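PDB 6V55: adhesion G-protein coupled receptor G6 from Danio rerio, which acts as an adhesion G-protein-coupled receptor involved in myelination, with a calcium-binding, multidomain extracellular region that probably senses ligands and neighbouring cells or matrix. Local coordinates for residues I390-L393 against T398-Q401; G681-H686 against V732-N737. One frame throughout, in Å; residues are numbered along the deposited sequence.

Interaction 1 (I390-L393 against T398-Q401); sequences ITVL and TTRQ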
# COMPACT_ATOMS: atom_id res chain seq x y z
N ILE A 390 10.39 -16.89 -43.52
CA ILE A 390 10.31 -16.46 -44.91
C ILE A 390 9.70 -17.60 -45.71
O ILE A 390 10.19 -18.74 -45.67
CB ILE A 390 11.66 -15.98 -45.49
CG1 ILE A 390 11.56 -15.66 -46.97
CG2 ILE A 390 12.84 -16.88 -45.18
CD1 ILE A 390 12.70 -14.75 -47.44
N THR A 391 8.58 -17.33 -46.35
CA THR A 391 7.83 -18.30 -47.13
C THR A 391 7.57 -17.71 -48.50
O THR A 391 7.03 -16.60 -48.57
CB THR A 391 6.47 -18.58 -46.47
OG1 THR A 391 6.59 -18.94 -45.09
CG2 THR A 391 5.83 -19.70 -47.14
N VAL A 392 7.88 -18.44 -49.59
CA VAL A 392 7.42 -17.94 -50.89
C VAL A 392 5.93 -18.21 -51.04
O VAL A 392 5.35 -19.05 -50.33
CB VAL A 392 8.16 -18.56 -52.09
CG1 VAL A 392 9.67 -18.26 -52.09
CG2 VAL A 392 7.84 -20.02 -52.25
N LEU A 393 5.29 -17.50 -51.98
CA LEU A 393 3.89 -17.72 -52.28
C LEU A 393 3.78 -18.32 -53.67
O LEU A 393 4.43 -19.33 -53.97
CB LEU A 393 3.12 -16.41 -52.12
CG LEU A 393 3.44 -15.75 -50.76
CD1 LEU A 393 2.96 -14.31 -50.59
CD2 LEU A 393 3.01 -16.65 -49.58
N THR A 398 8.17 -13.94 -54.97
CA THR A 398 7.38 -13.23 -53.96
C THR A 398 7.40 -14.02 -52.66
O THR A 398 6.88 -15.15 -52.60
CB THR A 398 5.94 -12.98 -54.39
OG1 THR A 398 5.92 -12.03 -55.47
CG2 THR A 398 5.15 -12.38 -53.21
N THR A 399 8.00 -13.43 -51.63
CA THR A 399 7.99 -13.97 -50.28
C THR A 399 7.12 -13.15 -49.34
O THR A 399 7.04 -11.92 -49.45
CB THR A 399 9.38 -14.02 -49.66
OG1 THR A 399 9.99 -12.71 -49.77
CG2 THR A 399 10.20 -14.99 -50.36
N ARG A 400 6.52 -13.86 -48.39
CA ARG A 400 5.99 -13.30 -47.16
C ARG A 400 7.06 -13.46 -46.09
O ARG A 400 7.52 -14.58 -45.84
CB ARG A 400 4.72 -14.02 -46.73
CG ARG A 400 4.15 -13.43 -45.45
CD ARG A 400 2.91 -14.19 -44.94
NE ARG A 400 2.09 -14.76 -46.02
CZ ARG A 400 1.21 -14.08 -46.76
NH1 ARG A 400 1.04 -12.77 -46.57
NH2 ARG A 400 0.51 -14.70 -47.71
N GLN A 401 7.44 -12.36 -45.47
CA GLN A 401 8.55 -12.33 -44.52
C GLN A 401 8.01 -11.83 -43.18
O GLN A 401 7.22 -10.89 -43.15
CB GLN A 401 9.68 -11.43 -45.03
CG GLN A 401 10.28 -11.85 -46.38
CD GLN A 401 11.40 -10.93 -46.84
OE1 GLN A 401 11.94 -10.16 -46.05
NE2 GLN A 401 11.75 -11.01 -48.12
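Thr391 and Arg400 form a hydrogen-bonded antiparallel pair, with Thr391 N 3.0 Å from Arg400 O and Arg400 N 2.8 Å from Thr391 O. A third backbone bond, from Leu393 N to Thr398 O at 2.9 Å, extends the pairing past the end of strand 380-392. The short strand axes run at 160°, as expected of a hairpin. Along one flank, the Thr399 methyl CG2 is met by two branches of the facing strand, Ile390 CG1 at 3.7 Å and Val392 CG1, also at 3.7 Å. The Thr399 torsion (chi1 52°) lodges OG1 between backbone N and carbonyl carbon, leaving CG2 beside the N to meet those branches while OG1 takes up polar partners. Gln401 runs alongside Ile390, whose CD1 lies 3.9 Å from Gln401 NE2. That NE2 donates to Thr399 OG1 over 3.0 Å, a nearly straight bond (167°) lying in the amide plane, which fixes the amide's rotation. On the other flank, Leu393 CD1 sits over one face of the Arg400 guanidinium, and CD2 reaches NH2 at 3.7 Å. In the second shell, Arg400 NH1 forms a salt bridge with Asp439, Thr399 OG1 bonds to Thr356 OG1, and Gln401 OE1 bonds to Tyr403 OH. A leucine in place of Gln401 would probably leave the Thr399 hydroxyl without its amide partner and Tyr403 OH without its carbonyl mate. The hairpin lies at the margin of the SEA-domain sheet. Backbone bonds hold it, aliphatic contacts line both flanks, and the buried Gln401 amide has both polar atoms paired.

Interaction 2 (G681-H686 against V732-N737); sequences GLFQDH and VFWDFN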
# COMPACT_ATOMS: atom_id res chain seq x y z
N GLY A 681 12.13 -24.12 26.38
CA GLY A 681 12.67 -24.75 25.18
C GLY A 681 14.18 -24.69 25.04
O GLY A 681 14.72 -25.26 24.08
N LEU A 682 14.87 -23.97 25.92
CA LEU A 682 16.33 -23.94 25.91
C LEU A 682 16.94 -25.04 26.78
O LEU A 682 18.17 -25.16 26.83
CB LEU A 682 16.83 -22.56 26.38
CG LEU A 682 16.44 -21.27 25.64
CD1 LEU A 682 16.76 -20.04 26.47
CD2 LEU A 682 17.13 -21.17 24.28
N PHE A 683 16.12 -25.86 27.45
CA PHE A 683 16.61 -26.83 28.42
C PHE A 683 16.20 -28.25 28.04
O PHE A 683 15.85 -29.07 28.90
CB PHE A 683 16.11 -26.50 29.82
CG PHE A 683 16.51 -25.13 30.31
CD1 PHE A 683 15.64 -24.04 30.14
CD2 PHE A 683 17.73 -24.92 30.94
CE1 PHE A 683 16.00 -22.79 30.59
CE2 PHE A 683 18.09 -23.66 31.39
CZ PHE A 683 17.21 -22.59 31.21
N GLN A 684 16.27 -28.57 26.75
CA GLN A 684 15.87 -29.88 26.26
C GLN A 684 16.90 -30.95 26.62
O GLN A 684 18.11 -30.72 26.55
CB GLN A 684 15.66 -29.83 24.75
CG GLN A 684 14.61 -28.81 24.37
CD GLN A 684 14.37 -28.75 22.89
OE1 GLN A 684 14.42 -29.77 22.21
NE2 GLN A 684 14.06 -27.57 22.38
N ASP A 685 16.40 -32.12 27.02
CA ASP A 685 17.21 -33.24 27.48
C ASP A 685 16.59 -34.51 26.90
O ASP A 685 15.48 -34.88 27.28
CB ASP A 685 17.26 -33.29 29.01
CG ASP A 685 18.43 -34.10 29.56
OD1 ASP A 685 18.92 -35.04 28.89
OD2 ASP A 685 18.85 -33.81 30.70
N HIS A 686 17.31 -35.17 25.99
CA HIS A 686 16.85 -36.43 25.42
C HIS A 686 17.44 -37.65 26.14
O HIS A 686 17.27 -38.77 25.67
CB HIS A 686 17.19 -36.48 23.94
CG HIS A 686 16.39 -35.52 23.10
ND1 HIS A 686 16.74 -35.20 21.81
CD2 HIS A 686 15.27 -34.82 23.38
CE1 HIS A 686 15.87 -34.33 21.33
NE2 HIS A 686 14.97 -34.08 22.26
N VAL A 732 16.26 -30.99 39.89
CA VAL A 732 17.44 -31.09 39.03
C VAL A 732 18.09 -29.73 38.87
O VAL A 732 17.48 -28.68 39.13
CB VAL A 732 17.10 -31.71 37.66
CG1 VAL A 732 17.02 -33.22 37.80
CG2 VAL A 732 15.78 -31.15 37.14
N PHE A 733 19.38 -29.74 38.50
CA PHE A 733 20.08 -28.54 38.05
C PHE A 733 20.71 -28.78 36.68
O PHE A 733 21.05 -29.91 36.31
CB PHE A 733 21.16 -28.04 39.05
CG PHE A 733 22.45 -28.81 39.02
CD1 PHE A 733 22.55 -30.03 39.70
CD2 PHE A 733 23.59 -28.32 38.35
CE1 PHE A 733 23.73 -30.76 39.67
CE2 PHE A 733 24.76 -29.06 38.31
CZ PHE A 733 24.83 -30.28 38.98
N TRP A 734 20.88 -27.70 35.92
CA TRP A 734 21.40 -27.79 34.55
C TRP A 734 22.92 -27.90 34.57
O TRP A 734 23.61 -26.92 34.85
CB TRP A 734 20.98 -26.60 33.70
CG TRP A 734 21.29 -26.84 32.23
CD1 TRP A 734 22.35 -26.34 31.50
CD2 TRP A 734 20.55 -27.67 31.32
NE1 TRP A 734 22.30 -26.81 30.20
CE2 TRP A 734 21.21 -27.63 30.07
CE3 TRP A 734 19.39 -28.46 31.46
CZ2 TRP A 734 20.74 -28.33 28.97
CZ3 TRP A 734 18.94 -29.15 30.35
CH2 TRP A 734 19.61 -29.09 29.12
N ASP A 735 23.44 -29.09 34.22
CA ASP A 735 24.88 -29.37 34.23
C ASP A 735 25.39 -29.21 32.80
O ASP A 735 25.10 -30.05 31.94
CB ASP A 735 25.14 -30.79 34.76
CG ASP A 735 26.61 -31.08 35.06
OD1 ASP A 735 27.54 -30.32 34.67
OD2 ASP A 735 26.84 -32.11 35.73
N PHE A 736 26.22 -28.18 32.59
CA PHE A 736 26.79 -27.91 31.26
C PHE A 736 27.85 -28.91 30.82
O PHE A 736 28.24 -28.88 29.65
CB PHE A 736 27.40 -26.51 31.24
CG PHE A 736 26.40 -25.44 30.97
CD1 PHE A 736 25.83 -25.32 29.71
CD2 PHE A 736 26.01 -24.56 31.97
CE1 PHE A 736 24.90 -24.34 29.46
CE2 PHE A 736 25.07 -23.58 31.74
CZ PHE A 736 24.52 -23.46 30.48
N ASN A 737 28.34 -29.77 31.72
CA ASN A 737 29.38 -30.73 31.39
C ASN A 737 28.83 -32.04 30.84
O ASN A 737 29.60 -32.80 30.23
CB ASN A 737 30.24 -31.01 32.62
CG ASN A 737 31.19 -29.89 32.92
OD1 ASN A 737 31.86 -29.38 32.02
ND2 ASN A 737 31.25 -29.46 34.18
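With chi1 at -169°, Trp734 swings CG away from its backbone nitrogen and sends the indole from strand 730-735 toward the loop at Phe683, whose CG lies anti to the carbonyl carbon (chi1 -58°). With these settings the phenyl ring presents its edge to the six-membered ring of Trp734. The pair is T-shaped: the centroids are 5.6 Å apart and the planes stand at 81°. Phe683 CD2 lies over one indole face, offset toward the rim and 3.9 Å from Trp734 CE3, while Phe683 CB comes to 3.9 Å from CZ3. The far rim of the indole also meets loop backbone. Gln684 O lies in the ring plane, 3.4 Å from Trp734 CH2, a weak C-H...O type approach at most, whereas Phe683 O sits obliquely above the plane, 3.4 Å from Trp734 CZ3. Within the strand segment, Trp734 CD1 lies over the centre of the Phe736 ring, so indole edge meets phenyl face there. Gln684 NE2 braces the loop, donating to Gly681 O at 2.9 Å and also to Glu573 O, and a capping bond joins Asn737 N to Asp735 OD1 after the strand. Farther out, Trp745 makes an edge-to-face contact with Trp734, Phe677 one with Phe683, and Leu584 packs on Phe683. Val732 and Phe733 pair antiparallel with the bound peptide, consistent with the tethered agonist of a GAIN domain cleaved at its GPS. The chemistry is therefore aromatic and dispersive: a buried contact that joins strand 730-735 of the GPS region to the loop after strand 671-677, against helix 573-593.

Overall arrangement
From the N terminus the chain passes through the CUB and pentraxin-like regions before reaching the SEA domain, where interaction 1 closes the short four-residue connection of the hairpin 380-392 and 399-410. Only much later does interaction 2 open. It closes a loop of 45 intervening residues, which contains strands 697-701 and 714-719, and ties the segment after strand 671-677 to strand 730-735 in the GPS region. The two are in series, so they neither nest nor cross. Their centres lie 82 Å apart, with nearest atoms about 67 Å apart: the first joins neighbouring strands of one sheet, the second parts 46 residues apart in sequence, in what is probably the membrane-proximal GAIN domain.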